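Local coordinates for protein PelD (Pseudomonas aeruginosa, PDB 4ETZ) that binds the second messenger cyclic-di-GMP, acting as an effector in pellicle formation by the bacterium, the part described joining a GAF and a GGDEF-like domain, at residues L183-Y188 with L228-L233; A103-V108 with E124-F129. All blocks are in the same frame, centred on the assembly; numbering follows the deposited sequence.

Contact 1 (L183-Y188 with L228-L233); sequences LPACLY and LVLLPL. With C2E (9,9'-[(2R,3R,3aS,5S,7aR,9R,10R,10aS,12S,14aR)-3,5,10,12-tetrahydroxy-5,12-dioxidooctahydro-2H,7H-difuro[3,2-d:3',2'-j][1,3,7,9,2,8]tetraoxadiphosphacyclododecine-2,9-diyl]bis(2-amino-1,9-dihydro-6H-purin-6-one)), chain C.
Cys186 and Leu231 form a hydrogen-bonded antiparallel pair, followed by the non-hydrogen-bonded pair Leu187–Leu230 and by the hydrogen-bonded pair Tyr188–Val229. The strand directions differ by 171°, and four backbone bonds fix the register. Leu231 N reaches Cys186 O at 2.6 Å with an N-H...O angle of 172°; its return bond, Cys186 N to Leu231 O, is the longer of the two at 3.2 Å. Tyr188 N to Val229 O measures 2.7 Å and Val229 N to Tyr188 O 2.8 Å.

Apolar contacts divide between the two faces. On one, Leu187 CD2 lies 4.0 Å from Leu228 CG. On the other, Leu231 CD1 meets the edge of the Tyr188 ring at Tyr188 CE2, 4.2 Å away. Past the paired region the side chains of Leu183 and Leu233 run side by side, and Leu183 CD1 lies 3.5 Å from Leu233 CD2.

Ligand contact falls to Leu231: with CG anti to its carbonyl carbon (chi1 -50°), it lies over one face of a cyclic-di-GMP guanine, at the N2/C2/N1 end, with Leu231 CB 3.6 Å from C2E N2. Leu231 thus gives the pocket an apolar wall, beside Asp213 and Thr234.

The two strands are the central pair of the four-stranded GGDEF-like sheet, between 265-272 and 214-219. Helix 236-253 packs over the Cys186, Tyr188 and Leu231 face, whereas helix 162-181 packs against Ala185, Leu187 and Leu228.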
loop_
_atom_site.group_PDB
_atom_site.type_symbol
_atom_site.label_atom_id
_atom_site.label_comp_id
_atom_site.label_asym_id
_atom_site.label_seq_id
_atom_site.Cartn_x
_atom_site.Cartn_y
_atom_site.Cartn_z
ATOM N N LEU A 183 -5.844 -3.497 -9.642
ATOM C CA LEU A 183 -6.297 -2.413 -8.773
ATOM C C LEU A 183 -5.772 -1.046 -9.242
ATOM O O LEU A 183 -4.602 -0.890 -9.589
ATOM C CB LEU A 183 -5.987 -2.659 -7.300
ATOM C CG LEU A 183 -6.465 -3.998 -6.714
ATOM C CD1 LEU A 183 -6.196 -3.953 -5.230
ATOM C CD2 LEU A 183 -7.953 -4.320 -7.012
ATOM N N PRO A 184 -6.655 -0.063 -9.273
ATOM C CA PRO A 184 -6.277 1.236 -9.822
ATOM C C PRO A 184 -5.659 2.143 -8.754
ATOM O O PRO A 184 -5.904 1.980 -7.558
ATOM C CB PRO A 184 -7.624 1.793 -10.259
ATOM C CG PRO A 184 -8.527 1.372 -9.104
ATOM C CD PRO A 184 -8.080 -0.091 -8.878
ATOM N N ALA A 185 -4.825 3.070 -9.199
ATOM C CA ALA A 185 -4.289 4.124 -8.344
ATOM C C ALA A 185 -4.024 5.277 -9.269
ATOM O O ALA A 185 -4.013 5.113 -10.503
ATOM C CB ALA A 185 -3.003 3.693 -7.636
ATOM N N CYS A 186 -3.832 6.448 -8.665
ATOM C CA CYS A 186 -3.612 7.671 -9.428
ATOM C C CYS A 186 -2.465 8.441 -8.824
ATOM O O CYS A 186 -2.336 8.553 -7.570
ATOM C CB CYS A 186 -4.860 8.544 -9.371
ATOM S SG CYS A 186 -4.893 9.815 -10.612
ATOM N N LEU A 187 -1.633 8.969 -9.706
ATOM C CA LEU A 187 -0.589 9.872 -9.330
ATOM C C LEU A 187 -0.890 11.257 -9.912
ATOM O O LEU A 187 -1.194 11.394 -11.093
ATOM C CB LEU A 187 0.712 9.394 -9.935
ATOM C CG LEU A 187 1.995 9.141 -9.161
ATOM C CD1 LEU A 187 3.138 8.963 -10.173
ATOM C CD2 LEU A 187 2.310 10.223 -8.128
ATOM N N TYR A 188 -0.797 12.276 -9.083
ATOM C CA TYR A 188 -0.855 13.648 -9.569
ATOM C C TYR A 188 0.444 14.332 -9.276
ATOM O O TYR A 188 0.994 14.201 -8.156
ATOM C CB TYR A 188 -1.921 14.433 -8.824
ATOM C CG TYR A 188 -3.319 14.237 -9.336
ATOM C CD1 TYR A 188 -3.768 14.906 -10.494
ATOM C CD2 TYR A 188 -4.219 13.428 -8.644
ATOM C CE1 TYR A 188 -5.097 14.760 -10.948
ATOM C CE2 TYR A 188 -5.542 13.258 -9.094
ATOM C CZ TYR A 188 -5.968 13.911 -10.243
ATOM O OH TYR A 188 -7.268 13.745 -10.650
ATOM N N LEU A 228 4.070 15.967 -5.557
ATOM C CA LEU A 228 3.527 14.639 -5.948
ATOM C C LEU A 228 2.544 14.101 -4.966
ATOM O O LEU A 228 2.819 14.059 -3.758
ATOM C CB LEU A 228 4.644 13.597 -6.020
ATOM C CG LEU A 228 5.083 12.985 -7.337
ATOM C CD1 LEU A 228 5.145 14.025 -8.456
ATOM C CD2 LEU A 228 6.406 12.271 -7.163
ATOM N N VAL A 229 1.400 13.665 -5.470
ATOM C CA VAL A 229 0.398 13.040 -4.654
ATOM C C VAL A 229 0.069 11.674 -5.289
ATOM O O VAL A 229 -0.265 11.608 -6.479
ATOM C CB VAL A 229 -0.882 13.907 -4.554
ATOM C CG1 VAL A 229 -1.906 13.280 -3.596
ATOM C CG2 VAL A 229 -0.563 15.391 -4.076
ATOM N N LEU A 230 0.159 10.608 -4.483
ATOM C CA LEU A 230 -0.250 9.259 -4.896
ATOM C C LEU A 230 -1.525 8.923 -4.187
ATOM O O LEU A 230 -1.599 9.085 -2.966
ATOM C CB LEU A 230 0.819 8.238 -4.526
ATOM C CG LEU A 230 0.411 6.755 -4.725
ATOM C CD1 LEU A 230 0.280 6.434 -6.240
ATOM C CD2 LEU A 230 1.467 5.835 -4.052
ATOM N N LEU A 231 -2.537 8.490 -4.935
ATOM C CA LEU A 231 -3.822 8.068 -4.404
ATOM C C LEU A 231 -3.939 6.519 -4.549
ATOM O O LEU A 231 -4.468 6.029 -5.559
ATOM C CB LEU A 231 -5.005 8.750 -5.151
ATOM C CG LEU A 231 -5.103 10.285 -5.402
ATOM C CD1 LEU A 231 -6.528 10.672 -5.871
ATOM C CD2 LEU A 231 -4.756 11.038 -4.198
ATOM N N PRO A 232 -3.458 5.753 -3.531
ATOM C CA PRO A 232 -3.560 4.280 -3.583
ATOM C C PRO A 232 -4.981 3.832 -3.666
ATOM O O PRO A 232 -5.855 4.450 -3.073
ATOM C CB PRO A 232 -2.966 3.816 -2.211
ATOM C CG PRO A 232 -2.129 4.942 -1.764
ATOM C CD PRO A 232 -2.724 6.212 -2.322
ATOM N N LEU A 233 -5.221 2.740 -4.385
ATOM C CA LEU A 233 -6.520 2.042 -4.336
ATOM C C LEU A 233 -7.693 2.970 -4.637
ATOM O O LEU A 233 -8.737 2.921 -3.979
ATOM C CB LEU A 233 -6.722 1.314 -2.998
ATOM C CG LEU A 233 -5.624 0.330 -2.559
ATOM C CD1 LEU A 233 -5.734 0.005 -1.082
ATOM C CD2 LEU A 233 -5.690 -0.957 -3.397
HETATM P P1 C2E C . -15.960 13.828 -0.756
HETATM O O2P C2E C . -16.786 14.866 -1.488
HETATM O O1P C2E C . -14.851 14.308 0.149
HETATM O "O5'" C2E C . -15.290 12.781 -1.729
HETATM C "C5'" C2E C . -16.008 12.086 -2.757
HETATM C "C4'" C2E C . -15.120 11.003 -3.369
HETATM O "O4'" C2E C . -13.952 11.605 -3.905
HETATM C "C3'" C2E C . -14.547 10.004 -2.360
HETATM O "O3'" C2E C . -15.399 8.913 -2.056
HETATM C "C2'" C2E C . -13.251 9.524 -2.967
HETATM O "O2'" C2E C . -13.467 8.389 -3.809
HETATM C "C1'" C2E C . -12.801 10.736 -3.752
HETATM N N9 C2E C . -11.804 11.489 -2.935
HETATM C C8 C2E C . -12.052 12.682 -2.385
HETATM N N7 C2E C . -10.996 13.178 -1.737
HETATM C C5 C2E C . -10.008 12.255 -1.845
HETATM C C6 C2E C . -8.611 12.119 -1.379
HETATM O O6 C2E C . -7.982 13.076 -0.637
HETATM N N1 C2E C . -7.936 10.992 -1.731
HETATM C C2 C2E C . -8.490 9.968 -2.458
HETATM N N2 C2E C . -7.728 8.893 -2.740
HETATM N N3 C2E C . -9.758 10.033 -2.930
HETATM C C4 C2E C . -10.547 11.129 -2.646
HETATM P P11 C2E C . -15.339 8.230 -0.597
HETATM O O21 C2E C . -16.278 7.053 -0.663
HETATM O O11 C2E C . -13.909 7.952 -0.202
HETATM O O5A C2E C . -15.972 9.348 0.334
HETATM C C5A C2E C . -17.335 9.705 0.235
HETATM C C4A C2E C . -17.545 10.830 1.216
HETATM O O4A C2E C . -17.184 10.342 2.506
HETATM C C3A C2E C . -16.589 11.982 1.010
HETATM O O3A C2E C . -17.027 12.949 0.077
HETATM C C2A C2E C . -16.484 12.602 2.378
HETATM O O2A C2E C . -17.581 13.451 2.675
HETATM C C1A C2E C . -16.576 11.394 3.274
HETATM N N91 C2E C . -15.198 10.998 3.610
HETATM C C81 C2E C . -14.535 9.964 3.054
HETATM N N71 C2E C . -13.287 9.861 3.580
HETATM C C51 C2E C . -13.155 10.866 4.464
HETATM C C61 C2E C . -12.084 11.318 5.361
HETATM O O61 C2E C . -10.931 10.627 5.368
HETATM N N11 C2E C . -12.262 12.400 6.120
HETATM C C21 C2E C . -13.450 13.068 6.094
HETATM N N21 C2E C . -13.602 14.149 6.893
HETATM N N31 C2E C . -14.481 12.687 5.292
HETATM C C41 C2E C . -14.394 11.616 4.477
#

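Contact 2 (A103-V108 with E124-F129); sequences ALQVCV and EQMPFF
Val106 and Met126 pack in the interior of the GAF domain, where a classic beta bulge sets Gln105 and Val106 together opposite Val123 at the start of strand 106-111. The chain turns a corner at Glu124, and the touching parts of the two segments, 103-106 and 124-126, run 55° apart. They do not pair as strands here; side chains of each meet side chains and backbone of the other.

The tight part is apolar. Val106 CG2 touches Met126 SD at 3.6 Å, and the two side chains cross at about a right angle. Met126 CG, set between its backbone N and carbonyl carbon (chi1 52°), lies near the Gln105 amide and carries SD against the valine methyl. Phe131 and Phe136 also touch Val106, and Thr135 touches Met126, which places this end of the contact against helix 133-151 and the loop leading to it.

Gln105 spans the middle. Its side chain, extended beyond CG, runs alongside the backbone of the other segment: Gln105 CG is 3.4 Å from Glu124 O, and the terminal amide lies beside Gln125 and Met126.

Toward solvent the fit is looser and more polar. Ala103 is exposed, and the unmodelled residues 91-102 immediately precede it. Glu124 CB points away from segment 103-108, but the bend at chi2 (78°) brings the carboxylate back. The Glu124 and Leu104 side chains cross at about a right angle. Glu124 is partly exposed, yet its OE1 is buried by the contact and has no partner in the model; Glu124 OE1 lies 3.9 Å from Leu104 CD2 and 3.6 Å from Ala103 O.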
loop_
_atom_site.group_PDB
_atom_site.type_symbol
_atom_site.label_atom_id
_atom_site.label_comp_id
_atom_site.label_asym_id
_atom_site.label_seq_id
_atom_site.Cartn_x
_atom_site.Cartn_y
_atom_site.Cartn_z
ATOM N N ALA A 103 -3.953 -31.372 4.417
ATOM C CA ALA A 103 -4.679 -30.853 5.571
ATOM C C ALA A 103 -5.066 -29.394 5.352
ATOM O O ALA A 103 -6.203 -28.972 5.613
ATOM C CB ALA A 103 -3.802 -30.983 6.816
ATOM N N LEU A 104 -4.105 -28.643 4.836
ATOM C CA LEU A 104 -4.253 -27.225 4.618
ATOM C C LEU A 104 -4.968 -26.956 3.326
ATOM O O LEU A 104 -4.821 -27.688 2.357
ATOM C CB LEU A 104 -2.869 -26.563 4.594
ATOM C CG LEU A 104 -2.174 -26.670 5.942
ATOM C CD1 LEU A 104 -0.798 -26.024 5.871
ATOM C CD2 LEU A 104 -3.042 -26.033 7.025
ATOM N N GLN A 105 -5.760 -25.898 3.325
ATOM C CA GLN A 105 -6.467 -25.491 2.134
ATOM C C GLN A 105 -5.782 -24.392 1.315
ATOM O O GLN A 105 -5.751 -24.473 0.089
ATOM C CB GLN A 105 -7.891 -25.104 2.488
ATOM C CG GLN A 105 -8.738 -26.319 2.810
ATOM C CD GLN A 105 -10.162 -25.972 3.189
ATOM O OE1 GLN A 105 -10.998 -26.868 3.348
ATOM N NE2 GLN A 105 -10.447 -24.690 3.348
ATOM N N VAL A 106 -5.282 -23.359 1.999
ATOM C CA VAL A 106 -4.615 -22.200 1.360
ATOM C C VAL A 106 -3.479 -21.779 2.261
ATOM O O VAL A 106 -3.610 -21.782 3.491
ATOM C CB VAL A 106 -5.497 -20.925 1.270
ATOM C CG1 VAL A 106 -4.871 -19.906 0.266
ATOM C CG2 VAL A 106 -6.907 -21.236 0.874
ATOM N N CYS A 107 -2.375 -21.377 1.660
ATOM C CA CYS A 107 -1.317 -20.671 2.385
ATOM C C CYS A 107 -1.077 -19.314 1.724
ATOM O O CYS A 107 -0.945 -19.240 0.494
ATOM C CB CYS A 107 -0.038 -21.487 2.390
ATOM S SG CYS A 107 -0.035 -22.872 3.580
ATOM N N VAL A 108 -1.051 -18.254 2.541
ATOM C CA VAL A 108 -0.839 -16.879 2.069
ATOM C C VAL A 108 0.383 -16.289 2.785
ATOM O O VAL A 108 0.323 -16.020 3.998
ATOM C CB VAL A 108 -2.044 -15.965 2.342
ATOM C CG1 VAL A 108 -1.872 -14.602 1.622
ATOM C CG2 VAL A 108 -3.330 -16.636 1.920
ATOM N N GLU A 124 -6.663 -23.793 7.450
ATOM C CA GLU A 124 -7.144 -25.178 7.599
ATOM C C GLU A 124 -8.504 -25.322 6.937
ATOM O O GLU A 124 -8.750 -26.280 6.200
ATOM C CB GLU A 124 -7.273 -25.544 9.093
ATOM C CG GLU A 124 -8.001 -26.862 9.381
ATOM C CD GLU A 124 -7.118 -28.040 9.135
ATOM O OE1 GLU A 124 -5.904 -27.820 9.015
ATOM O OE2 GLU A 124 -7.617 -29.183 9.068
ATOM N N GLN A 125 -9.385 -24.374 7.206
ATOM C CA GLN A 125 -10.778 -24.485 6.794
ATOM C C GLN A 125 -11.337 -23.110 6.500
ATOM O O GLN A 125 -11.148 -22.163 7.271
ATOM C CB GLN A 125 -11.637 -25.224 7.870
ATOM C CG GLN A 125 -13.149 -24.862 7.869
ATOM C CD GLN A 125 -13.987 -25.631 8.925
ATOM O OE1 GLN A 125 -13.699 -26.779 9.255
ATOM N NE2 GLN A 125 -15.040 -24.984 9.433
ATOM N N MET A 126 -12.002 -23.007 5.356
ATOM C CA MET A 126 -12.800 -21.846 5.019
ATOM C C MET A 126 -13.958 -22.417 4.220
ATOM O O MET A 126 -13.829 -23.486 3.663
ATOM C CB MET A 126 -11.991 -20.810 4.189
ATOM C CG MET A 126 -11.299 -21.377 2.944
ATOM S SD MET A 126 -10.075 -20.294 2.178
ATOM C CE MET A 126 -11.137 -19.062 1.444
ATOM N N PRO A 127 -15.104 -21.720 4.195
ATOM C CA PRO A 127 -16.271 -22.206 3.488
ATOM C C PRO A 127 -15.974 -22.395 2.001
ATOM O O PRO A 127 -15.351 -21.529 1.355
ATOM C CB PRO A 127 -17.288 -21.080 3.679
ATOM C CG PRO A 127 -16.812 -20.342 4.895
ATOM C CD PRO A 127 -15.345 -20.406 4.812
ATOM N N PHE A 128 -16.416 -23.524 1.468
ATOM C CA PHE A 128 -16.163 -23.833 0.078
ATOM C C PHE A 128 -16.640 -22.791 -0.921
ATOM O O PHE A 128 -15.999 -22.570 -1.932
ATOM C CB PHE A 128 -16.717 -25.205 -0.308
ATOM C CG PHE A 128 -16.025 -25.778 -1.489
ATOM C CD1 PHE A 128 -14.791 -26.414 -1.335
ATOM C CD2 PHE A 128 -16.553 -25.606 -2.773
ATOM C CE1 PHE A 128 -14.109 -26.917 -2.439
ATOM C CE2 PHE A 128 -15.883 -26.111 -3.892
ATOM C CZ PHE A 128 -14.655 -26.773 -3.719
ATOM N N PHE A 129 -17.756 -22.136 -0.635
ATOM C CA PHE A 129 -18.286 -21.176 -1.573
ATOM C C PHE A 129 -17.393 -19.936 -1.706
ATOM O O PHE A 129 -17.517 -19.216 -2.697
ATOM C CB PHE A 129 -19.769 -20.829 -1.250
ATOM C CG PHE A 129 -19.954 -20.106 0.066
ATOM C CD1 PHE A 129 -19.889 -18.738 0.124
ATOM C CD2 PHE A 129 -20.179 -20.818 1.251
ATOM C CE1 PHE A 129 -20.029 -18.060 1.342
ATOM C CE2 PHE A 129 -20.323 -20.142 2.475
ATOM C CZ PHE A 129 -20.256 -18.766 2.511
#

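Overall arrangement
The chain begins with helix 2-16, where Gln1 and Arg4 belong to the cyclic-di-GMP pocket, and then enters the GAF domain. There contact 2 closes a loop of 15 residues, ten of them in strands, tying the start of strand 106-111 to the link between strand 117-123 and helix 133-151. Helices 133-151 and 162-181 follow before contact 1 opens. Contact 1 closes a longer loop of 39 residues, with helix 198-207 and strand 214-219 between its ends, and joins two neighbouring strands of the GGDEF-like sheet. The loops lie in series, neither nested nor crossed. The centres of contacts 1 and 2 are about 33 Å apart; only contact 1 borders the pocket.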